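PDB 6UOF: transcriptional regulator containing CBS domains from Streptococcus pneumoniae, which probably regulates transcription in response to a small ligand, perhaps an adenine nucleotide, sensed by the tandem CBS domains that make up this fragment. Local coordinates for residues A[15-20]-A[36-42]; A[48-52]-A[69-73]; A[90-96]-A[111-117]; A[3-9]-A[77-83]. One frame throughout, in Å; residues are numbered along the deposited sequence. Where two conformers were deposited one is given.

Contact 1: residues A[15-20]-A[36-42]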
# COMPACT_ATOMS: atom_id res chain seq x y z
N TYR A 15 3.15 -8.30 3.70
CA TYR A 15 3.42 -7.55 2.45
C TYR A 15 4.51 -6.49 2.62
O TYR A 15 5.39 -6.32 1.74
CB TYR A 15 2.13 -6.90 1.96
CG TYR A 15 2.36 -6.11 0.70
CD1 TYR A 15 2.38 -6.73 -0.53
CD2 TYR A 15 2.63 -4.75 0.76
CE1 TYR A 15 2.64 -6.01 -1.69
CE2 TYR A 15 2.87 -4.02 -0.40
CZ TYR A 15 2.88 -4.65 -1.63
OH TYR A 15 3.14 -3.95 -2.77
N GLY A 16 4.46 -5.79 3.75
CA GLY A 16 5.39 -4.68 4.01
C GLY A 16 4.68 -3.36 4.20
O GLY A 16 3.65 -3.10 3.56
N PHE A 17 5.26 -2.51 5.03
CA PHE A 17 4.73 -1.15 5.21
C PHE A 17 5.88 -0.28 5.68
O PHE A 17 6.88 -0.78 6.19
CB PHE A 17 3.57 -1.10 6.22
CG PHE A 17 4.01 -1.37 7.63
CD1 PHE A 17 4.19 -2.67 8.10
CD2 PHE A 17 4.25 -0.32 8.50
CE1 PHE A 17 4.62 -2.90 9.39
CE2 PHE A 17 4.67 -0.55 9.80
CZ PHE A 17 4.86 -1.84 10.24
N LEU A 18 5.71 1.03 5.48
CA LEU A 18 6.70 2.00 6.00
C LEU A 18 6.04 2.99 6.94
O LEU A 18 4.83 3.15 6.89
CB LEU A 18 7.35 2.73 4.82
CG LEU A 18 8.43 1.90 4.14
CD1 LEU A 18 8.54 2.20 2.67
CD2 LEU A 18 9.78 2.04 4.83
N ARG A 19 6.85 3.54 7.83
CA ARG A 19 6.40 4.61 8.73
C ARG A 19 6.83 5.94 8.11
O ARG A 19 7.89 5.98 7.42
CB ARG A 19 6.96 4.40 10.14
CG ARG A 19 6.41 3.13 10.78
CD ARG A 19 6.80 2.96 12.24
NE ARG A 19 6.03 1.90 12.94
CZ ARG A 19 6.43 0.65 13.12
NH1 ARG A 19 5.62 -0.21 13.71
NH2 ARG A 19 7.62 0.25 12.70
N GLU A 20 6.06 7.00 8.35
CA GLU A 20 6.40 8.27 7.66
C GLU A 20 7.75 8.80 8.16
O GLU A 20 8.37 9.60 7.43
CB GLU A 20 5.21 9.23 7.73
CG GLU A 20 5.04 9.82 9.09
CD GLU A 20 3.98 10.90 9.25
OE1 GLU A 20 3.29 11.21 8.27
OE2 GLU A 20 3.88 11.42 10.34
N SER A 36 9.01 -6.31 -3.43
CA SER A 36 7.86 -5.45 -3.79
C SER A 36 8.37 -4.01 -3.75
O SER A 36 9.35 -3.77 -3.02
CB SER A 36 6.67 -5.62 -2.88
OG SER A 36 6.10 -6.92 -2.98
N SER A 37 7.71 -3.08 -4.45
CA SER A 37 8.24 -1.69 -4.48
C SER A 37 7.19 -0.62 -4.17
O SER A 37 7.54 0.58 -4.25
CB SER A 37 8.88 -1.41 -5.81
OG SER A 37 7.92 -1.50 -6.84
N ARG A 38 5.97 -1.01 -3.86
CA ARG A 38 4.90 -0.03 -3.56
C ARG A 38 4.34 -0.37 -2.19
O ARG A 38 3.81 -1.48 -2.01
CB ARG A 38 3.84 -0.01 -4.66
CG ARG A 38 4.44 0.31 -6.02
CD ARG A 38 3.42 0.55 -7.11
NE ARG A 38 4.11 0.95 -8.32
CZ ARG A 38 3.51 1.25 -9.46
NH1 ARG A 38 2.19 1.21 -9.56
NH2 ARG A 38 4.23 1.60 -10.51
N PHE A 39 4.49 0.56 -1.27
CA PHE A 39 4.05 0.26 0.12
C PHE A 39 3.18 1.36 0.70
O PHE A 39 3.40 2.55 0.43
CB PHE A 39 5.25 0.12 1.06
CG PHE A 39 6.21 -0.97 0.67
CD1 PHE A 39 5.89 -2.30 0.89
CD2 PHE A 39 7.41 -0.69 0.05
CE1 PHE A 39 6.75 -3.31 0.50
CE2 PHE A 39 8.28 -1.70 -0.32
CZ PHE A 39 7.95 -3.01 -0.10
N PRO A 40 2.20 1.00 1.57
CA PRO A 40 1.47 2.02 2.32
C PRO A 40 2.39 2.61 3.38
O PRO A 40 3.28 1.95 3.89
CB PRO A 40 0.33 1.23 2.98
CG PRO A 40 0.90 -0.18 3.15
CD PRO A 40 1.80 -0.37 1.94
N VAL A 41 2.11 3.87 3.72
CA VAL A 41 2.87 4.60 4.77
C VAL A 41 1.92 5.01 5.89
O VAL A 41 0.86 5.57 5.59
CB VAL A 41 3.55 5.84 4.19
CG1 VAL A 41 4.43 6.47 5.24
CG2 VAL A 41 4.36 5.51 2.94
N ILE A 42 2.32 4.73 7.13
CA ILE A 42 1.48 5.10 8.30
C ILE A 42 2.16 6.14 9.18
O ILE A 42 3.39 6.19 9.25
CB ILE A 42 1.11 3.86 9.13
CG1 ILE A 42 2.35 3.15 9.69
CG2 ILE A 42 0.20 2.95 8.35
CD1 ILE A 42 2.05 2.06 10.71
O HOH W 1 5.69 -7.94 -0.54
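Strand 18-19 and strand 39-42 run parallel, L18 bridged to V41 and R19 to I42, and three backbone hydrogen bonds join the two segments: L18 N to P40 O, I42 N to L18 O, and E20 N to I42 O at 2.9 Å. This is the core of the first CBS domain, a beta-alpha-beta crossover in which helix 24-34 carries the chain from one strand to its parallel neighbour. L18 and V41 put their side chains on the face that also meets V52, while R19 and I42 use the other face.

Ahead of the strands the contact becomes one of side chains. CG of Y15 is anti to the backbone N (chi1 179°), which carries the ring toward the segment 36-42; there its CE2 lies 3.7 Å from CD1 of F39. The two rings meet obliquely, their planes 59° apart. F39 turns its edge to the backbone of the helix end, with CE1 3.5 Å from Y15 O, and its CD2 lies near L18 CD1. G16, at positive phi, passes close beside this ring: its O is 3.6 Å from F39 CD1. On the face of R19 and I42, F17 CE2 touches I42 CD1 at 3.8 Å and also lies over the centre of the R19 guanidinium. A water donates to Y15 O and is hydrogen-bonded to S36 OG, a side chain near a bound sodium ion. The Y15 hydroxyl donates to R38 O at 2.7 Å, in the plane of that carbonyl.

Contact 2: residues A[48-52]-A[69-73]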
# COMPACT_ATOMS: atom_id res chain seq x y z
N VAL A 48 -3.13 5.62 7.57
CA VAL A 48 -2.46 5.69 6.25
C VAL A 48 -2.38 7.16 5.83
O VAL A 48 -3.43 7.81 5.74
CB VAL A 48 -3.21 4.84 5.22
CG1 VAL A 48 -2.64 5.01 3.82
CG2 VAL A 48 -3.20 3.38 5.62
N VAL A 49 -1.17 7.64 5.56
CA VAL A 49 -0.96 9.07 5.19
C VAL A 49 -0.43 9.20 3.76
O VAL A 49 -0.30 10.33 3.28
CB VAL A 49 -0.02 9.75 6.20
CG1 VAL A 49 -0.70 9.93 7.54
CG2 VAL A 49 1.30 9.01 6.35
N GLY A 50 -0.13 8.08 3.11
CA GLY A 50 0.39 8.11 1.73
C GLY A 50 0.83 6.74 1.30
O GLY A 50 0.65 5.75 2.05
N VAL A 51 1.38 6.67 0.10
CA VAL A 51 1.98 5.44 -0.45
C VAL A 51 3.35 5.81 -1.01
O VAL A 51 3.54 6.97 -1.45
CB VAL A 51 1.07 4.80 -1.51
CG1 VAL A 51 -0.23 4.24 -0.92
CG2 VAL A 51 0.77 5.74 -2.66
N VAL A 52 4.28 4.89 -0.97
CA VAL A 52 5.64 5.17 -1.51
C VAL A 52 5.94 4.13 -2.59
O VAL A 52 5.74 2.92 -2.37
CB VAL A 52 6.71 5.25 -0.41
CG1 VAL A 52 6.81 3.99 0.43
CG2 VAL A 52 8.07 5.63 -0.97
N VAL A 69 8.72 12.25 0.60
CA VAL A 69 8.83 11.71 -0.79
C VAL A 69 7.57 10.96 -1.20
O VAL A 69 7.33 10.78 -2.38
CB VAL A 69 10.07 10.80 -0.99
CG1 VAL A 69 11.36 11.44 -0.51
CG2 VAL A 69 9.89 9.45 -0.32
N MSE A 70 6.73 10.54 -0.25
CA MSE A 70 5.58 9.70 -0.55
C MSE A 70 4.53 10.44 -1.38
O MSE A 70 4.42 11.67 -1.33
CB MSE A 70 4.96 9.19 0.75
CG MSE A 70 4.26 10.25 1.53
SE MSE A 70 3.74 9.56 3.30
CE MSE A 70 3.06 11.24 4.04
N SER A 71 3.76 9.64 -2.13
CA SER A 71 2.64 10.06 -2.95
C SER A 71 1.36 10.12 -2.11
O SER A 71 1.33 9.57 -0.99
CB SER A 71 2.40 9.10 -4.09
OG SER A 71 3.51 9.04 -4.97
N ARG A 72 0.32 10.74 -2.68
CA ARG A 72 -1.02 10.76 -2.04
C ARG A 72 -1.68 9.39 -2.16
O ARG A 72 -1.51 8.70 -3.20
CB ARG A 72 -1.94 11.79 -2.73
CG ARG A 72 -1.46 13.24 -2.70
CD ARG A 72 -1.25 13.81 -1.32
NE ARG A 72 0.00 13.36 -0.73
CZ ARG A 72 0.31 13.43 0.56
NH1 ARG A 72 1.48 12.97 0.98
NH2 ARG A 72 -0.56 13.92 1.43
N SER A 73 -2.41 9.01 -1.12
CA SER A 73 -3.22 7.77 -1.13
C SER A 73 -4.70 8.18 -1.13
O SER A 73 -5.17 8.68 -0.08
CB SER A 73 -2.89 6.92 0.06
OG SER A 73 -3.56 5.67 -0.03
O HOH W 2 -2.22 10.72 1.20
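V51 and S71 pair through two backbone hydrogen bonds, one in each direction, as an antiparallel hydrogen-bonded pair that stands as a single bridge. S71 N gives to V51 O at 2.8 Å, approaching nearly in line with the carbonyl bond. In return V51 N gives to S71 O at 3.1 Å, but from above the carbonyl plane, 40° out of it. Beside the bridge a water donates to V49 O and accepts from S73 N. In the conformer described, the S71 hydroxyl is hydrogen-bonded to D56, outside the two segments.

The segment 69-73 thus docks on strand 48-52, an outer strand of the mixed sheet in the first CBS domain, whose other edge pairs with strand 39-42. Because 69-73 belongs to the second CBS sequence range, the bridge joins the two halves of the tandem.

Close backbone packing occurs at G50, whose CA lies 3.2 Å from S71 O and is also approached by selenium of M70 and CB of S73. With no side chain at G50, these groups can come right up to the strand.

Apolar contacts flank the bridge. M70, a selenomethionine, has its chain extended beyond CG (chi2 -171°), which lays CE beside V49, 3.7 Å from CG2. Farther along, V52 CG2 meets V69 CG2 at 4.3 Å.

V51 makes van der Waals contacts with more polar neighbours: CG2 faces R72 O and S71 CB, whereas CG1 rests 3.7 Å from S73 OG, a neighbourhood completed by P99 of strand 97-101.

Contact 3: residues A[90-96]-A[111-117]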
# COMPACT_ATOMS: atom_id res chain seq x y z
N MSE A 90 -8.60 -0.66 -10.39
CA MSE A 90 -7.20 -0.96 -10.59
C MSE A 90 -6.89 -0.99 -12.09
O MSE A 90 -5.82 -0.55 -12.51
CB MSE A 90 -6.85 -2.29 -9.91
CG MSE A 90 -7.02 -2.27 -8.39
SE MSE A 90 -6.21 -3.83 -7.50
CE MSE A 90 -4.30 -3.36 -7.49
N ILE A 91 -7.82 -1.50 -12.90
CA ILE A 91 -7.61 -1.55 -14.35
C ILE A 91 -7.70 -0.13 -14.93
O ILE A 91 -6.78 0.27 -15.70
CB ILE A 91 -8.61 -2.51 -15.01
CG1 ILE A 91 -8.27 -3.97 -14.68
CG2 ILE A 91 -8.68 -2.30 -16.52
CD1 ILE A 91 -9.43 -4.92 -14.85
N ALA A 92 -8.76 0.60 -14.60
CA ALA A 92 -8.99 1.92 -15.21
C ALA A 92 -7.86 2.90 -14.84
O ALA A 92 -7.51 3.71 -15.71
CB ALA A 92 -10.33 2.47 -14.77
N GLU A 93 -7.33 2.82 -13.61
CA GLU A 93 -6.34 3.81 -13.08
C GLU A 93 -4.93 3.22 -12.94
O GLU A 93 -4.05 3.91 -12.43
CB GLU A 93 -6.90 4.39 -11.78
CG GLU A 93 -8.22 5.11 -11.99
CD GLU A 93 -8.90 5.66 -10.75
OE1 GLU A 93 -8.24 5.80 -9.72
OE2 GLU A 93 -10.11 5.94 -10.82
N ASP A 94 -4.74 1.98 -13.40
CA ASP A 94 -3.43 1.26 -13.46
C ASP A 94 -2.78 1.20 -12.07
O ASP A 94 -1.65 1.65 -11.90
CB ASP A 94 -2.51 1.85 -14.53
CG ASP A 94 -1.45 0.86 -14.97
OD1 ASP A 94 -1.80 -0.33 -15.19
OD2 ASP A 94 -0.29 1.27 -15.08
N PHE A 95 -3.51 0.65 -11.11
CA PHE A 95 -2.91 0.40 -9.78
C PHE A 95 -2.29 -1.00 -9.72
O PHE A 95 -2.82 -1.96 -10.33
CB PHE A 95 -3.99 0.46 -8.69
CG PHE A 95 -4.42 1.84 -8.28
CD1 PHE A 95 -5.48 2.49 -8.91
CD2 PHE A 95 -3.79 2.48 -7.23
CE1 PHE A 95 -5.88 3.75 -8.50
CE2 PHE A 95 -4.18 3.75 -6.84
CZ PHE A 95 -5.22 4.38 -7.48
N GLU A 96 -1.25 -1.12 -8.90
CA GLU A 96 -0.57 -2.41 -8.61
C GLU A 96 -0.93 -2.87 -7.20
O GLU A 96 -0.88 -4.06 -6.90
CB GLU A 96 0.94 -2.26 -8.72
CG GLU A 96 1.46 -2.04 -10.13
CD GLU A 96 1.60 -3.31 -10.96
OE1 GLU A 96 2.38 -3.28 -11.93
OE2 GLU A 96 0.96 -4.33 -10.62
N VAL A 111 -4.18 -5.07 -0.88
CA VAL A 111 -4.61 -6.03 -1.93
C VAL A 111 -3.71 -5.77 -3.14
O VAL A 111 -3.43 -4.59 -3.45
CB VAL A 111 -6.10 -5.95 -2.31
CG1 VAL A 111 -6.98 -6.30 -1.14
CG2 VAL A 111 -6.50 -4.62 -2.90
N THR A 112 -3.22 -6.84 -3.75
CA THR A 112 -2.32 -6.68 -4.91
C THR A 112 -3.09 -6.96 -6.21
O THR A 112 -4.03 -7.77 -6.21
CB THR A 112 -1.10 -7.61 -4.84
OG1 THR A 112 -1.59 -8.93 -5.06
CG2 THR A 112 -0.32 -7.49 -3.54
N ARG A 113 -2.62 -6.36 -7.29
CA ARG A 113 -3.24 -6.52 -8.62
C ARG A 113 -3.23 -8.00 -9.03
O ARG A 113 -4.27 -8.50 -9.50
CB ARG A 113 -2.48 -5.67 -9.65
CG ARG A 113 -3.11 -5.67 -11.03
CD ARG A 113 -2.18 -4.95 -12.00
NE ARG A 113 -2.83 -4.87 -13.30
CZ ARG A 113 -3.55 -3.84 -13.75
NH1 ARG A 113 -3.73 -2.75 -13.02
NH2 ARG A 113 -4.12 -3.92 -14.94
N ARG A 114 -2.10 -8.68 -8.86
CA ARG A 114 -2.03 -10.10 -9.31
C ARG A 114 -3.09 -10.93 -8.57
O ARG A 114 -3.74 -11.76 -9.21
CB ARG A 114 -0.64 -10.68 -9.07
CG ARG A 114 -0.39 -11.97 -9.82
CD ARG A 114 0.68 -12.88 -9.24
NE ARG A 114 0.12 -13.86 -8.30
CZ ARG A 114 -0.01 -13.69 -6.99
NH1 ARG A 114 0.39 -12.58 -6.40
NH2 ARG A 114 -0.53 -14.67 -6.25
N ASP A 115 -3.26 -10.73 -7.27
CA ASP A 115 -4.25 -11.56 -6.55
C ASP A 115 -5.66 -11.23 -7.03
O ASP A 115 -6.46 -12.15 -7.19
CB ASP A 115 -4.11 -11.36 -5.04
CG ASP A 115 -2.85 -11.96 -4.46
OD1 ASP A 115 -2.35 -12.95 -5.03
OD2 ASP A 115 -2.39 -11.47 -3.40
N VAL A 116 -5.95 -9.95 -7.27
CA VAL A 116 -7.31 -9.55 -7.70
C VAL A 116 -7.59 -10.11 -9.09
O VAL A 116 -8.67 -10.66 -9.33
CB VAL A 116 -7.45 -8.02 -7.66
CG1 VAL A 116 -8.69 -7.54 -8.41
CG2 VAL A 116 -7.44 -7.49 -6.24
N MSE A 117 -6.60 -10.05 -9.98
CA MSE A 117 -6.86 -10.49 -11.34
C MSE A 117 -6.96 -12.01 -11.42
O MSE A 117 -7.72 -12.54 -12.23
CB MSE A 117 -5.77 -9.99 -12.29
CG MSE A 117 -5.69 -8.49 -12.44
SE MSE A 117 -7.44 -7.56 -12.60
CE MSE A 117 -7.10 -5.85 -11.75
O HOH W 3 -4.50 -1.22 -15.78
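NH1 of R113 is held by two carbonyl oxygens, M90 O in the last turn of helix 83-93 and F95 O in the loop just after it. The bond from R113 NH1 to F95 O is 2.9 Å long, with the oxygen in the guanidinium plane; that to M90 O is longer, 3.1 Å, and more bent, with the nitrogen well above the carbonyl plane. M90 O thus takes two donors, F95 N and R113 NH1, at a helix end that has a Schellman motif at D94. The arginine spans the distance because its chain is extended from CG to NE, after a trans first torsion (chi1 -175°). A water joins NH2 to I91 O and D94 OD1. D94 OD1 also forms a long salt bridge with R113 NH1, of charges alone, since the oxygen lies out of the guanidinium plane.

At the other end of the residue, R113 N donates to E96 O at 2.9 Å.

In the conformer described, the selenomethionine M90 bends at its last torsion (chi3 78°), bringing CE within 3.4 Å of R113 N, while its selenium meets V116 CG2. I91 CG1 touches CE of M117 at 3.7 Å.

T112 caps helix 113-118 through OG1, which accepts from D115 N. The R113 N to E96 O bond and the packing of M90, V116 and M117 set the start of this helix beside the end of helix 83-93, with M90 and V111 both packing on V98 of strand 97-101.

Contact 4: residues A[3-9]-A[77-83]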
# COMPACT_ATOMS: atom_id res chain seq x y z
N LEU A 3 -17.40 -12.18 -3.27
CA LEU A 3 -15.92 -12.08 -3.13
C LEU A 3 -15.53 -10.67 -2.65
O LEU A 3 -15.73 -9.70 -3.40
CB LEU A 3 -15.22 -12.45 -4.44
CG LEU A 3 -13.69 -12.52 -4.34
CD1 LEU A 3 -13.25 -13.54 -3.31
CD2 LEU A 3 -13.07 -12.83 -5.68
N THR A 4 -14.99 -10.61 -1.44
CA THR A 4 -14.59 -9.32 -0.81
C THR A 4 -13.08 -9.25 -0.58
O THR A 4 -12.39 -10.27 -0.67
CB THR A 4 -15.33 -9.16 0.52
OG1 THR A 4 -14.89 -10.25 1.31
CG2 THR A 4 -16.84 -9.16 0.39
N VAL A 5 -12.60 -8.05 -0.25
CA VAL A 5 -11.17 -7.80 0.09
C VAL A 5 -10.70 -8.71 1.22
O VAL A 5 -9.56 -9.19 1.18
CB VAL A 5 -11.00 -6.31 0.43
CG1 VAL A 5 -9.69 -6.01 1.13
CG2 VAL A 5 -11.18 -5.44 -0.82
N GLU A 6 -11.55 -8.94 2.21
CA GLU A 6 -11.16 -9.79 3.37
C GLU A 6 -10.56 -11.13 2.91
O GLU A 6 -9.59 -11.58 3.54
CB GLU A 6 -12.41 -10.01 4.22
CG GLU A 6 -12.13 -10.64 5.57
CD GLU A 6 -13.33 -10.69 6.50
OE1 GLU A 6 -14.48 -10.58 6.01
OE2 GLU A 6 -13.11 -10.85 7.71
N LYS A 7 -11.09 -11.71 1.85
CA LYS A 7 -10.67 -13.06 1.42
C LYS A 7 -9.31 -13.06 0.71
O LYS A 7 -8.66 -14.11 0.70
CB LYS A 7 -11.78 -13.66 0.54
CG LYS A 7 -13.14 -13.77 1.22
CD LYS A 7 -14.23 -14.43 0.40
CE LYS A 7 -15.57 -14.45 1.10
NZ LYS A 7 -16.62 -15.08 0.26
N LEU A 8 -8.88 -11.91 0.17
CA LEU A 8 -7.68 -11.79 -0.71
C LEU A 8 -6.56 -10.92 -0.14
O LEU A 8 -5.44 -11.02 -0.66
CB LEU A 8 -8.13 -11.15 -2.03
CG LEU A 8 -8.73 -12.09 -3.06
CD1 LEU A 8 -9.32 -11.30 -4.22
CD2 LEU A 8 -7.68 -13.05 -3.56
N TYR A 9 -6.82 -10.15 0.90
CA TYR A 9 -5.81 -9.13 1.28
C TYR A 9 -4.62 -9.77 2.01
O TYR A 9 -4.72 -10.91 2.52
CB TYR A 9 -6.45 -7.99 2.08
CG TYR A 9 -6.47 -8.17 3.57
CD1 TYR A 9 -7.35 -9.06 4.17
CD2 TYR A 9 -5.62 -7.45 4.40
CE1 TYR A 9 -7.38 -9.22 5.54
CE2 TYR A 9 -5.62 -7.62 5.77
CZ TYR A 9 -6.51 -8.51 6.34
OH TYR A 9 -6.53 -8.66 7.70
N VAL A 77 -9.49 0.75 0.49
CA VAL A 77 -10.63 -0.20 0.58
C VAL A 77 -10.72 -0.75 2.01
O VAL A 77 -9.78 -0.57 2.79
CB VAL A 77 -10.49 -1.32 -0.46
CG1 VAL A 77 -10.45 -0.76 -1.87
CG2 VAL A 77 -9.27 -2.19 -0.18
N GLY A 78 -11.85 -1.39 2.29
CA GLY A 78 -12.10 -2.08 3.57
C GLY A 78 -12.30 -3.56 3.36
O GLY A 78 -12.43 -4.00 2.19
N LEU A 79 -12.37 -4.31 4.46
CA LEU A 79 -12.55 -5.79 4.38
C LEU A 79 -13.83 -6.15 3.61
O LEU A 79 -13.81 -7.18 2.91
CB LEU A 79 -12.58 -6.35 5.81
CG LEU A 79 -11.28 -6.22 6.60
CD1 LEU A 79 -11.44 -6.76 8.01
CD2 LEU A 79 -10.12 -6.91 5.91
N SER A 80 -14.91 -5.37 3.75
CA SER A 80 -16.20 -5.74 3.11
C SER A 80 -16.28 -5.25 1.66
O SER A 80 -17.28 -5.56 1.00
CB SER A 80 -17.38 -5.21 3.89
OG SER A 80 -17.43 -3.79 3.83
N THR A 81 -15.25 -4.56 1.16
CA THR A 81 -15.32 -4.02 -0.23
C THR A 81 -15.37 -5.15 -1.26
O THR A 81 -14.59 -6.13 -1.13
CB THR A 81 -14.14 -3.08 -0.50
OG1 THR A 81 -14.17 -2.03 0.48
CG2 THR A 81 -14.16 -2.50 -1.89
N ASN A 82 -16.25 -5.01 -2.26
CA ASN A 82 -16.44 -5.96 -3.39
C ASN A 82 -15.18 -5.96 -4.26
O ASN A 82 -14.77 -4.88 -4.73
CB ASN A 82 -17.66 -5.60 -4.23
CG ASN A 82 -18.06 -6.67 -5.24
OD1 ASN A 82 -17.22 -7.45 -5.71
ND2 ASN A 82 -19.32 -6.69 -5.61
N ILE A 83 -14.61 -7.14 -4.51
CA ILE A 83 -13.39 -7.26 -5.36
C ILE A 83 -13.70 -6.80 -6.79
O ILE A 83 -12.78 -6.23 -7.42
CB ILE A 83 -12.84 -8.70 -5.32
CG1 ILE A 83 -12.18 -8.99 -3.97
CG2 ILE A 83 -11.88 -8.97 -6.46
CD1 ILE A 83 -11.00 -8.10 -3.65
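Three backbone hydrogen bonds tie the segments 3-9 and 77-83 together. E6 N donates to L79 O at 2.9 Å, meeting a lone pair in the carbonyl plane, and V5 N donates to T81 O at the same length. I83 N completes the set with a nearly straight bond to L3 O, 3.0 Å. The acceptors L79 O and T81 O both belong to the type I turn G78-T81, closed by T81 N to G78 O and by G78 N to T81 OG1.

V5 presses into this turn, its CB only 3.2 Å from G78 O, and its CG2 reaches V77 CG2 at 3.8 Å. The second torsion of I83 (chi2 -61°) folds CD1 toward V5 and, in the conformer described, to 3.7 Å from L8 CD1; I83 CG1 lies near L3 CG. L79 CD2 stands over a face of the Y9 ring, 4.0 Å from the centroid, in a CH-pi contact.

N82 caps helix 83-93 through OD1, which accepts from A84 N. The backbone bonds and V5 join the two tandem CBS parts, residues 5-9 falling in the first sequence range and 77-83 in the second: V5 packs on V86 of helix 83-93, and V5 and Y9 both reach V100 and V111 in strands 97-101 and 107-112.

How the contacts relate
From the N terminus, the segment 3-9 enters contact 4, whose partner 77-83 comes after 67 intervening residues; the large loop so closed encloses contacts 1 and 2, which follow in series. Contact 1 closes the crossover over helix 24-34, and contact 2 then brings the chain back to strand 48-52, at an edge of the same sheet. These two meet through the neighbouring strands 39-42 and 48-52, probably hydrogen-bonded from V52 N to F39 O and from V49 N to V41 O. Contact 3 opens after contact 4 has closed, and none of the four cross. Contact 4 packs on contact 3 through V5 and V111, while Y15 against T112 and R38 against E96 join contact 1 to contact 3 across the two CBS ranges.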